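Local structure of ureidoglycolate hydrolase (Arabidopsis thaliana, 4PXE) at residues P139-I144 against V166-N171; G154-A159 against D190-F195; A230-K235 against V342-P347; L234-E239 against V334-F339. The protein hydrolyses (S)-ureidoglycolate to glyoxylate, ammonium and carbon dioxide with two manganese ions per subunit, a late step of purine breakdown. All coordinates share one frame; numbering follows the deposited sequence.

Contact 1 (P139-I144 against V166-N171); sequences PTRFGI and VVDGQN
Arg141 meets Asp168 in a side-on salt bridge that joins two loops of this M20-family amidohydrolase: 139-144, directly after the manganese ligand Glu138, and 166-171, between helices 156-164 and 174-180. Both NE and NH2 of Arg141 bond to a single oxygen, Asp168 OD1; the NE to OD1 distance is 2.9 Å. NE uses the anti lone pair of OD1, while NH2 comes in nearly along the C-O bond. Guanidinium and carboxylate are almost coplanar, 14° apart. Arg141 can reach this far because CG is anti to the backbone N (chi1 -173°) and the chain runs extended to NE. An alanine here would remove both donors and is likely to leave the Asp168 carboxylate without its charged mate, the two loops then being held mainly by apolar packing and water.

That packing lies next door. The Phe142 ring turns one face to CG of its neighbour Arg141 and sets its edge against the backbone where Val167 passes into Asp168, with CD1 3.6 Å from Asp168 N. Val166 CG1 touches CD1 of Phe142 at 3.6 Å and meets Ile144 CD1 tip to tip at 4.0 Å.

Further out, Leu42 O takes a bond from Arg141 NH1, and Ala177 of helix 174-180 packs on both Arg141 and Phe142. Asp168 OD2 is occupied within its own loop, accepting from Gln170 N in an Asx turn and also from Val172 N. One water links the two backbones, donating to Arg141 O at 2.7 Å and accepting from Gly169 N.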
# COMPACT_ATOMS: atom_id res chain seq x y z
N PRO A 139 -3.63 13.66 -10.71
CA PRO A 139 -4.63 13.35 -9.67
C PRO A 139 -4.04 12.71 -8.42
O PRO A 139 -4.79 12.26 -7.55
CB PRO A 139 -5.54 12.33 -10.38
CG PRO A 139 -4.62 11.61 -11.30
CD PRO A 139 -3.69 12.69 -11.83
N THR A 140 -2.72 12.68 -8.31
CA THR A 140 -2.01 11.92 -7.27
C THR A 140 -2.48 12.17 -5.83
O THR A 140 -2.73 11.22 -5.08
CB THR A 140 -0.50 12.21 -7.33
OG1 THR A 140 -0.05 12.02 -8.67
CG2 THR A 140 0.28 11.27 -6.39
N ARG A 141 -2.57 13.44 -5.44
CA ARG A 141 -2.78 13.72 -4.03
C ARG A 141 -4.23 13.58 -3.58
O ARG A 141 -4.50 12.92 -2.58
CB ARG A 141 -2.25 15.10 -3.65
CG ARG A 141 -2.32 15.33 -2.14
CD ARG A 141 -1.39 16.43 -1.66
NE ARG A 141 -1.37 16.44 -0.20
CZ ARG A 141 -0.57 17.18 0.55
NH1 ARG A 141 0.30 18.03 0.00
NH2 ARG A 141 -0.65 17.07 1.88
N PHE A 142 -5.15 14.21 -4.31
CA PHE A 142 -6.55 14.25 -3.91
C PHE A 142 -7.49 13.45 -4.82
O PHE A 142 -8.70 13.43 -4.60
CB PHE A 142 -7.04 15.70 -3.80
CG PHE A 142 -6.25 16.53 -2.82
CD1 PHE A 142 -6.39 16.31 -1.46
CD2 PHE A 142 -5.38 17.52 -3.26
CE1 PHE A 142 -5.67 17.05 -0.55
CE2 PHE A 142 -4.65 18.26 -2.35
CZ PHE A 142 -4.80 18.03 -0.99
N GLY A 143 -6.94 12.77 -5.83
CA GLY A 143 -7.76 12.01 -6.76
C GLY A 143 -8.41 12.89 -7.82
O GLY A 143 -9.22 12.42 -8.62
N ILE A 144 -8.05 14.17 -7.81
CA ILE A 144 -8.63 15.16 -8.71
C ILE A 144 -7.60 15.59 -9.75
O ILE A 144 -6.57 16.18 -9.40
CB ILE A 144 -9.08 16.41 -7.91
CG1 ILE A 144 -10.12 16.02 -6.85
CG2 ILE A 144 -9.64 17.48 -8.85
CD1 ILE A 144 -10.25 17.04 -5.73
N VAL A 166 -12.84 17.45 0.68
CA VAL A 166 -11.66 16.85 0.05
C VAL A 166 -10.48 16.70 1.00
O VAL A 166 -10.04 17.66 1.63
CB VAL A 166 -11.24 17.62 -1.21
CG1 VAL A 166 -9.89 17.11 -1.72
CG2 VAL A 166 -12.31 17.50 -2.27
N VAL A 167 -9.97 15.47 1.09
CA VAL A 167 -8.77 15.14 1.87
C VAL A 167 -7.88 14.21 1.05
O VAL A 167 -8.34 13.58 0.10
CB VAL A 167 -9.12 14.42 3.20
CG1 VAL A 167 -9.94 15.31 4.12
CG2 VAL A 167 -9.85 13.10 2.92
N ASP A 168 -6.60 14.11 1.42
CA ASP A 168 -5.71 13.18 0.74
C ASP A 168 -5.69 11.81 1.41
O ASP A 168 -6.47 11.55 2.33
CB ASP A 168 -4.29 13.76 0.53
CG ASP A 168 -3.52 13.97 1.82
OD1 ASP A 168 -2.53 14.73 1.78
OD2 ASP A 168 -3.86 13.36 2.86
N GLY A 169 -4.79 10.94 0.97
CA GLY A 169 -4.70 9.59 1.49
C GLY A 169 -4.29 9.51 2.94
O GLY A 169 -4.48 8.47 3.59
N GLN A 170 -3.71 10.59 3.46
CA GLN A 170 -3.28 10.63 4.85
C GLN A 170 -4.23 11.50 5.68
O GLN A 170 -3.88 11.95 6.77
CB GLN A 170 -1.84 11.14 4.97
CG GLN A 170 -0.77 10.17 4.45
CD GLN A 170 -0.76 10.06 2.93
OE1 GLN A 170 -0.62 11.06 2.22
NE2 GLN A 170 -0.93 8.84 2.43
N ASN A 171 -5.42 11.73 5.13
CA ASN A 171 -6.45 12.53 5.77
C ASN A 171 -6.10 14.00 5.98
O ASN A 171 -6.68 14.68 6.82
CB ASN A 171 -6.92 11.88 7.08
CG ASN A 171 -7.71 10.61 6.85
OD1 ASN A 171 -8.44 10.48 5.86
ND2 ASN A 171 -7.58 9.65 7.77
O HOH W 1 -2.94 11.12 -1.26

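Contact 2 (G154-A159 against D190-F195)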
# COMPACT_ATOMS: atom_id res chain seq x y z
N GLY A 154 -14.39 27.23 -13.93
CA GLY A 154 -15.61 27.56 -13.20
C GLY A 154 -16.41 26.44 -12.56
O GLY A 154 -17.63 26.56 -12.42
N SER A 155 -15.75 25.36 -12.15
CA SER A 155 -16.46 24.27 -11.50
C SER A 155 -16.85 24.62 -10.07
O SER A 155 -16.01 24.57 -9.17
CB SER A 155 -15.63 22.98 -11.51
OG SER A 155 -16.32 21.95 -10.82
N LYS A 156 -18.11 24.98 -9.86
CA LYS A 156 -18.60 25.28 -8.52
C LYS A 156 -18.63 24.01 -7.66
O LYS A 156 -18.38 24.06 -6.45
CB LYS A 156 -19.99 25.93 -8.58
CG LYS A 156 -20.01 27.26 -9.31
CD LYS A 156 -21.29 28.03 -9.03
CE LYS A 156 -21.13 29.52 -9.34
NZ LYS A 156 -20.20 30.21 -8.39
N GLU A 157 -18.92 22.89 -8.30
CA GLU A 157 -18.94 21.60 -7.62
C GLU A 157 -17.58 21.27 -7.03
O GLU A 157 -17.48 20.78 -5.91
CB GLU A 157 -19.39 20.48 -8.57
CG GLU A 157 -20.87 20.53 -8.95
CD GLU A 157 -21.25 21.75 -9.78
OE1 GLU A 157 -20.39 22.24 -10.55
OE2 GLU A 157 -22.40 22.23 -9.64
N LEU A 158 -16.52 21.54 -7.79
CA LEU A 158 -15.17 21.29 -7.29
C LEU A 158 -14.79 22.26 -6.17
O LEU A 158 -14.24 21.85 -5.15
CB LEU A 158 -14.14 21.36 -8.43
CG LEU A 158 -12.66 21.18 -8.03
CD1 LEU A 158 -12.41 19.85 -7.32
CD2 LEU A 158 -11.76 21.32 -9.26
N ALA A 159 -15.09 23.54 -6.37
CA ALA A 159 -14.78 24.56 -5.37
C ALA A 159 -15.43 24.20 -4.03
O ALA A 159 -14.80 24.28 -2.98
CB ALA A 159 -15.25 25.93 -5.83
N ASP A 190 -14.94 31.23 -1.27
CA ASP A 190 -15.38 29.88 -1.60
C ASP A 190 -14.63 29.36 -2.83
O ASP A 190 -15.07 28.39 -3.45
CB ASP A 190 -16.89 29.87 -1.87
CG ASP A 190 -17.28 30.78 -3.01
OD1 ASP A 190 -16.46 31.65 -3.39
OD2 ASP A 190 -18.40 30.62 -3.54
N LEU A 191 -13.53 30.04 -3.16
CA LEU A 191 -12.65 29.72 -4.30
C LEU A 191 -13.19 30.18 -5.65
O LEU A 191 -12.58 29.95 -6.70
CB LEU A 191 -12.26 28.23 -4.34
CG LEU A 191 -11.58 27.70 -3.08
CD1 LEU A 191 -11.24 26.22 -3.21
CD2 LEU A 191 -10.34 28.53 -2.77
N SER A 192 -14.34 30.85 -5.61
CA SER A 192 -14.94 31.44 -6.80
C SER A 192 -14.01 32.50 -7.39
O SER A 192 -14.11 32.82 -8.58
CB SER A 192 -16.29 32.07 -6.45
OG SER A 192 -16.95 32.54 -7.61
N SER A 193 -13.13 33.05 -6.56
CA SER A 193 -12.15 34.04 -6.99
C SER A 193 -11.24 33.51 -8.09
O SER A 193 -10.65 34.27 -8.85
CB SER A 193 -11.29 34.47 -5.80
OG SER A 193 -10.49 33.39 -5.34
N VAL A 194 -11.13 32.18 -8.17
CA VAL A 194 -10.24 31.54 -9.13
C VAL A 194 -10.85 31.51 -10.53
O VAL A 194 -10.12 31.52 -11.54
CB VAL A 194 -9.89 30.10 -8.65
CG1 VAL A 194 -9.06 29.35 -9.70
CG2 VAL A 194 -9.14 30.16 -7.34
N PHE A 195 -12.17 31.48 -10.60
CA PHE A 195 -12.90 31.33 -11.86
C PHE A 195 -12.52 32.42 -12.86
O PHE A 195 -12.49 33.60 -12.52
CB PHE A 195 -14.42 31.42 -11.64
CG PHE A 195 -14.99 30.33 -10.77
CD1 PHE A 195 -14.21 29.31 -10.27
CD2 PHE A 195 -16.35 30.34 -10.46
CE1 PHE A 195 -14.75 28.32 -9.47
CE2 PHE A 195 -16.90 29.35 -9.67
CZ PHE A 195 -16.10 28.34 -9.18
O HOH W 2 -19.12 32.93 -9.71
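Phe195 has its CG beside the backbone N and anti to the carbonyl carbon (chi1 -63°), a setting that lays the ring against Gly154 and the start of helix 156-164. Lys156 has the same first torsion, but its chain bends at the last one (chi4 -69°), which turns NZ back to the ring edge. Gly154 CA stands over the centre of the Phe195 ring in a CH-pi contact, 3.7 Å from the centroid and 11° off the ring normal. The opposite face is covered by Ser192 CA from the ring's own segment, making a sandwich of two alpha carbons around one aromatic. Lys156 crosses the ring at about a right angle, its NZ near the ring plane and 3.6 Å from CE2 of Phe195; this is an edge approach and not a cation-pi stack.

The helix side of the contact is a junction of two helices. Gly154 ends helix 147-152 in a Schellman motif with positive phi, and Ser155 is the N-cap of helix 156-164, its OG accepting from Leu158 N at 3.1 Å. A leucine in place of Phe195 would probably leave Gly154 CA without its CH-pi partner and open a gap between it and Ser192 CA.

Deeper in, Ala159 points its CB at the 190-195 segment, 3.4 Å from Asp190 O and 4.1 Å from Leu191 CB. Asp190 OD1 accepts from Ser192 N in an Asx turn, met from above the carboxylate plane. A water accepts from Lys156 NZ and lies 3.0 Å from Ser192 OG.

Contact 3 (A230-K235 against V342-P347)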
# COMPACT_ATOMS: atom_id res chain seq x y z
N ALA A 230 -11.83 11.50 -24.00
CA ALA A 230 -12.72 11.69 -22.86
C ALA A 230 -12.30 10.84 -21.66
O ALA A 230 -12.36 9.61 -21.73
CB ALA A 230 -14.14 11.33 -23.26
N PRO A 231 -11.88 11.49 -20.57
CA PRO A 231 -11.35 10.73 -19.44
C PRO A 231 -12.35 10.53 -18.30
O PRO A 231 -13.18 11.40 -18.02
CB PRO A 231 -10.22 11.64 -18.95
CG PRO A 231 -10.76 13.04 -19.19
CD PRO A 231 -11.64 12.94 -20.43
N ALA A 232 -12.25 9.38 -17.64
CA ALA A 232 -13.04 9.14 -16.43
C ALA A 232 -12.21 8.40 -15.38
O ALA A 232 -11.24 7.72 -15.72
CB ALA A 232 -14.30 8.33 -16.75
N SER A 233 -12.61 8.54 -14.12
CA SER A 233 -11.97 7.75 -13.08
C SER A 233 -12.98 7.34 -12.02
O SER A 233 -13.96 8.05 -11.77
CB SER A 233 -10.78 8.47 -12.46
OG SER A 233 -11.20 9.48 -11.58
N LEU A 234 -12.74 6.17 -11.43
CA LEU A 234 -13.64 5.57 -10.47
C LEU A 234 -12.86 5.17 -9.22
O LEU A 234 -11.71 4.76 -9.31
CB LEU A 234 -14.26 4.30 -11.06
CG LEU A 234 -14.72 4.25 -12.51
CD1 LEU A 234 -15.16 2.85 -12.89
CD2 LEU A 234 -15.86 5.23 -12.71
N LYS A 235 -13.51 5.29 -8.06
CA LYS A 235 -12.99 4.73 -6.81
C LYS A 235 -13.97 3.66 -6.34
O LYS A 235 -15.17 3.91 -6.26
CB LYS A 235 -12.91 5.80 -5.73
CG LYS A 235 -11.66 6.64 -5.74
CD LYS A 235 -11.35 7.14 -4.33
CE LYS A 235 -12.45 8.05 -3.80
NZ LYS A 235 -12.15 8.52 -2.41
N VAL A 342 -15.49 9.52 -9.85
CA VAL A 342 -14.83 10.72 -9.37
C VAL A 342 -14.90 11.80 -10.43
O VAL A 342 -15.13 12.98 -10.13
CB VAL A 342 -13.37 10.42 -8.99
CG1 VAL A 342 -12.62 11.70 -8.63
CG2 VAL A 342 -13.33 9.41 -7.83
N ASN A 343 -14.72 11.40 -11.69
CA ASN A 343 -14.95 12.31 -12.81
C ASN A 343 -15.33 11.52 -14.04
O ASN A 343 -14.94 10.36 -14.19
CB ASN A 343 -13.73 13.21 -13.08
CG ASN A 343 -12.49 12.42 -13.48
OD1 ASN A 343 -11.80 11.89 -12.61
ND2 ASN A 343 -12.19 12.38 -14.78
N GLN A 344 -16.11 12.15 -14.91
CA GLN A 344 -16.54 11.52 -16.14
C GLN A 344 -16.71 12.67 -17.12
O GLN A 344 -17.79 13.26 -17.22
CB GLN A 344 -17.87 10.80 -15.92
CG GLN A 344 -18.35 9.97 -17.08
CD GLN A 344 -19.60 9.18 -16.73
OE1 GLN A 344 -20.08 9.23 -15.60
NE2 GLN A 344 -20.13 8.45 -17.70
N ASP A 345 -15.63 13.01 -17.81
CA ASP A 345 -15.59 14.24 -18.57
C ASP A 345 -15.73 13.98 -20.06
O ASP A 345 -15.33 12.93 -20.55
CB ASP A 345 -14.27 14.96 -18.29
CG ASP A 345 -14.06 15.22 -16.81
OD1 ASP A 345 -13.06 14.70 -16.26
OD2 ASP A 345 -14.88 15.93 -16.20
N PRO A 346 -16.31 14.94 -20.79
CA PRO A 346 -16.42 14.82 -22.25
C PRO A 346 -15.08 15.09 -22.93
O PRO A 346 -14.19 15.67 -22.32
CB PRO A 346 -17.42 15.93 -22.60
CG PRO A 346 -17.23 16.95 -21.54
CD PRO A 346 -16.95 16.17 -20.28
N PRO A 347 -14.95 14.66 -24.19
CA PRO A 347 -13.76 15.04 -24.95
C PRO A 347 -13.85 16.52 -25.33
O PRO A 347 -14.92 17.11 -25.21
CB PRO A 347 -13.85 14.17 -26.20
CG PRO A 347 -15.32 13.93 -26.37
CD PRO A 347 -15.91 13.89 -24.99
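Ser233 and Asn343 stand opposite each other on one face of an antiparallel strand pair, and their side chains bond directly: Ser233 OG donates to Asn343 OD1 at 2.7 Å, coming from above the amide plane, 37° out of it. Each holds its first torsion between backbone N and carbonyl carbon (chi1 76° for Ser233, 62° for Asn343), which brings OG and the amide together on this face. The other end of the amide is used too, since Asn343 ND2 donates to Asp345 OD1 at 2.9 Å. The Asp345 side chain crosses Pro231 at about a right angle, CB 3.9 Å from Pro231 CD, and its carboxylate has its stronger partner in Arg150, through a salt bridge.

The other face carries Ala232 and Gln344, a non-hydrogen-bonded pair. Ala232 CB lies 3.3 Å from Asn343 O and 3.9 Å from Gln344 CA, while the long Gln344 side chain extends to helix 311-332, where NE2 bonds to Asn315. At one end Ala230 CB packs on Pro347 CD at 3.6 Å; at the other, Lys235 crosses Val342 obliquely, CG against CG2 at 3.9 Å.

The backbone joins the strands through a nearly straight bond from Asp345 N to Pro231 O and one from Ser233 N to Asn343 O. Ser233 O takes Val342 N at 2.9 Å and, weakly, Asn343 N. Two residues thus face one, a classic beta bulge, in the region used for dimerization; Ser233 packs on Ile293 of the second subunit, and Pro231 touches the substrate-binding Tyr377.

Contact 4 (L234-E239 against V334-F339); sequences LKVEFE and VKLSEF
Glu237 and Glu239 sit on one face of strand 234-239, opposite Glu338 and Lys335 of the antiparallel strand 335-339. The backbone ladder comes first. Glu239 and Lys335 form a regular hydrogen-bonded pair, each N to the other's O at 2.9 Å. At Glu237 the ladder shifts by one: its N bonds to Glu338 O, but its O takes Ser337 N at 3.0 Å and, more weakly, Glu338 N, so that Ser337 and Glu338 both face Glu237 in a classic beta bulge.

Among the charges, Glu237 and Glu338 cross with carboxylate planes 76° apart, and OE2 of Glu237 lies 3.8 Å from OE1 of Glu338. This proximity of like charges is probably eased by His301, whose ND1 bonds to Glu237 OE2, and by a long ion pair between Lys235 NZ and Glu338 OE2. Two waters join the polar groups further along this face: one donates to Glu237 OE1 and also bonds to Ser337 OG at 2.7 Å, and a second donates to Glu239 OE1 while accepting from Lys335 NZ.

Apolar groups fill the other face. Val236 and Phe339 lie side by side. Val236 CG1 is anti to the backbone N (chi1 -177°) and reaches Leu336 CD1, while CG2, beside the N, lies against Phe339 CD1 at 3.7 Å. Phe238 CD1 touches Val334 CG2 at 3.7 Å.

The result is a two-faced sheet, charged on one side and apolar on the other, where helices 256-272 and 311-332 cover it, Leu263 packing on Val236 and Phe238, and Ala325 on Phe339.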
# COMPACT_ATOMS: atom_id res chain seq x y z
N LEU A 234 -12.74 6.17 -11.43
CA LEU A 234 -13.64 5.57 -10.47
C LEU A 234 -12.86 5.17 -9.22
O LEU A 234 -11.71 4.76 -9.31
CB LEU A 234 -14.26 4.30 -11.06
CG LEU A 234 -14.72 4.25 -12.51
CD1 LEU A 234 -15.16 2.85 -12.89
CD2 LEU A 234 -15.86 5.23 -12.71
N LYS A 235 -13.51 5.29 -8.06
CA LYS A 235 -12.99 4.73 -6.81
C LYS A 235 -13.97 3.66 -6.34
O LYS A 235 -15.17 3.91 -6.26
CB LYS A 235 -12.91 5.80 -5.73
CG LYS A 235 -11.66 6.64 -5.74
CD LYS A 235 -11.35 7.14 -4.33
CE LYS A 235 -12.45 8.05 -3.80
NZ LYS A 235 -12.15 8.52 -2.41
N VAL A 236 -13.44 2.49 -6.00
CA VAL A 236 -14.28 1.37 -5.58
C VAL A 236 -13.71 0.75 -4.32
O VAL A 236 -12.50 0.56 -4.19
CB VAL A 236 -14.35 0.30 -6.69
CG1 VAL A 236 -15.27 -0.84 -6.28
CG2 VAL A 236 -14.83 0.92 -8.00
N GLU A 237 -14.59 0.46 -3.37
CA GLU A 237 -14.19 -0.28 -2.18
C GLU A 237 -15.11 -1.45 -1.90
O GLU A 237 -16.33 -1.35 -2.07
CB GLU A 237 -14.10 0.63 -0.95
CG GLU A 237 -13.07 1.74 -1.11
CD GLU A 237 -12.72 2.44 0.19
OE1 GLU A 237 -13.51 2.33 1.17
OE2 GLU A 237 -11.66 3.09 0.24
N PHE A 238 -14.51 -2.56 -1.50
CA PHE A 238 -15.25 -3.74 -1.04
C PHE A 238 -14.94 -3.96 0.44
O PHE A 238 -13.82 -3.72 0.87
CB PHE A 238 -14.82 -4.98 -1.80
CG PHE A 238 -15.16 -4.98 -3.27
CD1 PHE A 238 -16.46 -5.24 -3.70
CD2 PHE A 238 -14.17 -4.76 -4.22
CE1 PHE A 238 -16.76 -5.27 -5.04
CE2 PHE A 238 -14.47 -4.80 -5.57
CZ PHE A 238 -15.76 -5.05 -5.98
N GLU A 239 -15.94 -4.40 1.20
CA GLU A 239 -15.73 -4.74 2.61
C GLU A 239 -16.18 -6.16 2.93
O GLU A 239 -17.25 -6.59 2.51
CB GLU A 239 -16.46 -3.75 3.53
CG GLU A 239 -15.81 -2.37 3.60
CD GLU A 239 -16.63 -1.36 4.40
OE1 GLU A 239 -17.80 -1.66 4.71
OE2 GLU A 239 -16.09 -0.28 4.71
N VAL A 334 -19.45 -9.89 -0.25
CA VAL A 334 -18.88 -8.68 0.34
C VAL A 334 -19.80 -7.51 0.08
O VAL A 334 -20.67 -7.56 -0.80
CB VAL A 334 -17.47 -8.37 -0.21
CG1 VAL A 334 -16.49 -9.45 0.19
CG2 VAL A 334 -17.48 -8.17 -1.73
N LYS A 335 -19.63 -6.45 0.86
CA LYS A 335 -20.35 -5.21 0.63
C LYS A 335 -19.60 -4.36 -0.40
O LYS A 335 -18.39 -4.16 -0.30
CB LYS A 335 -20.49 -4.42 1.94
CG LYS A 335 -21.20 -3.08 1.81
CD LYS A 335 -21.30 -2.39 3.16
CE LYS A 335 -22.08 -1.08 3.06
NZ LYS A 335 -22.25 -0.45 4.40
N LEU A 336 -20.33 -3.87 -1.39
CA LEU A 336 -19.79 -2.83 -2.26
C LEU A 336 -19.99 -1.54 -1.49
O LEU A 336 -21.05 -0.90 -1.58
CB LEU A 336 -20.52 -2.80 -3.60
CG LEU A 336 -20.06 -1.76 -4.61
CD1 LEU A 336 -18.56 -1.83 -4.89
CD2 LEU A 336 -20.86 -1.91 -5.90
N SER A 337 -18.98 -1.17 -0.70
CA SER A 337 -19.11 -0.07 0.24
C SER A 337 -18.88 1.30 -0.38
O SER A 337 -19.31 2.32 0.15
CB SER A 337 -18.18 -0.28 1.44
OG SER A 337 -16.84 -0.41 1.03
N GLU A 338 -18.20 1.33 -1.53
CA GLU A 338 -18.05 2.57 -2.28
C GLU A 338 -17.97 2.27 -3.76
O GLU A 338 -17.23 1.39 -4.18
CB GLU A 338 -16.80 3.32 -1.84
CG GLU A 338 -16.53 4.58 -2.66
CD GLU A 338 -15.40 5.41 -2.09
OE1 GLU A 338 -14.34 4.83 -1.78
OE2 GLU A 338 -15.58 6.63 -1.95
N PHE A 339 -18.77 2.99 -4.54
CA PHE A 339 -18.59 3.04 -5.98
C PHE A 339 -18.80 4.49 -6.38
O PHE A 339 -19.93 4.97 -6.48
CB PHE A 339 -19.55 2.11 -6.73
CG PHE A 339 -19.19 1.92 -8.17
CD1 PHE A 339 -18.46 0.83 -8.59
CD2 PHE A 339 -19.52 2.90 -9.11
CE1 PHE A 339 -18.10 0.67 -9.92
CE2 PHE A 339 -19.16 2.74 -10.44
CZ PHE A 339 -18.45 1.63 -10.84
O HOH W 3 -15.78 1.89 2.02
O HOH W 4 -19.43 0.28 5.23

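In the fold
Contacts 3 and 4 follow one another along the same antiparallel pair, strands 222-239 and 335-344, sharing Leu234 and Lys235, with centres about 18 Å apart. Both lie in the region involved in dimerization. Contacts 1 and 2 come earlier in the chain and close before that pairing opens; their segments alternate, so they interlock the loops and helices between strands 129-133 and 201-209. They touch where Ile144 CD1 packs on Leu158 CD1, at 3.9 Å. Contact 1 also reaches contact 3, Gly143 O lying against Val342 CG1, and so connects the loop following the manganese ligand Glu138 with the dimerization strands. Contacts 2 and 4 are farthest apart, about 29 Å between centres.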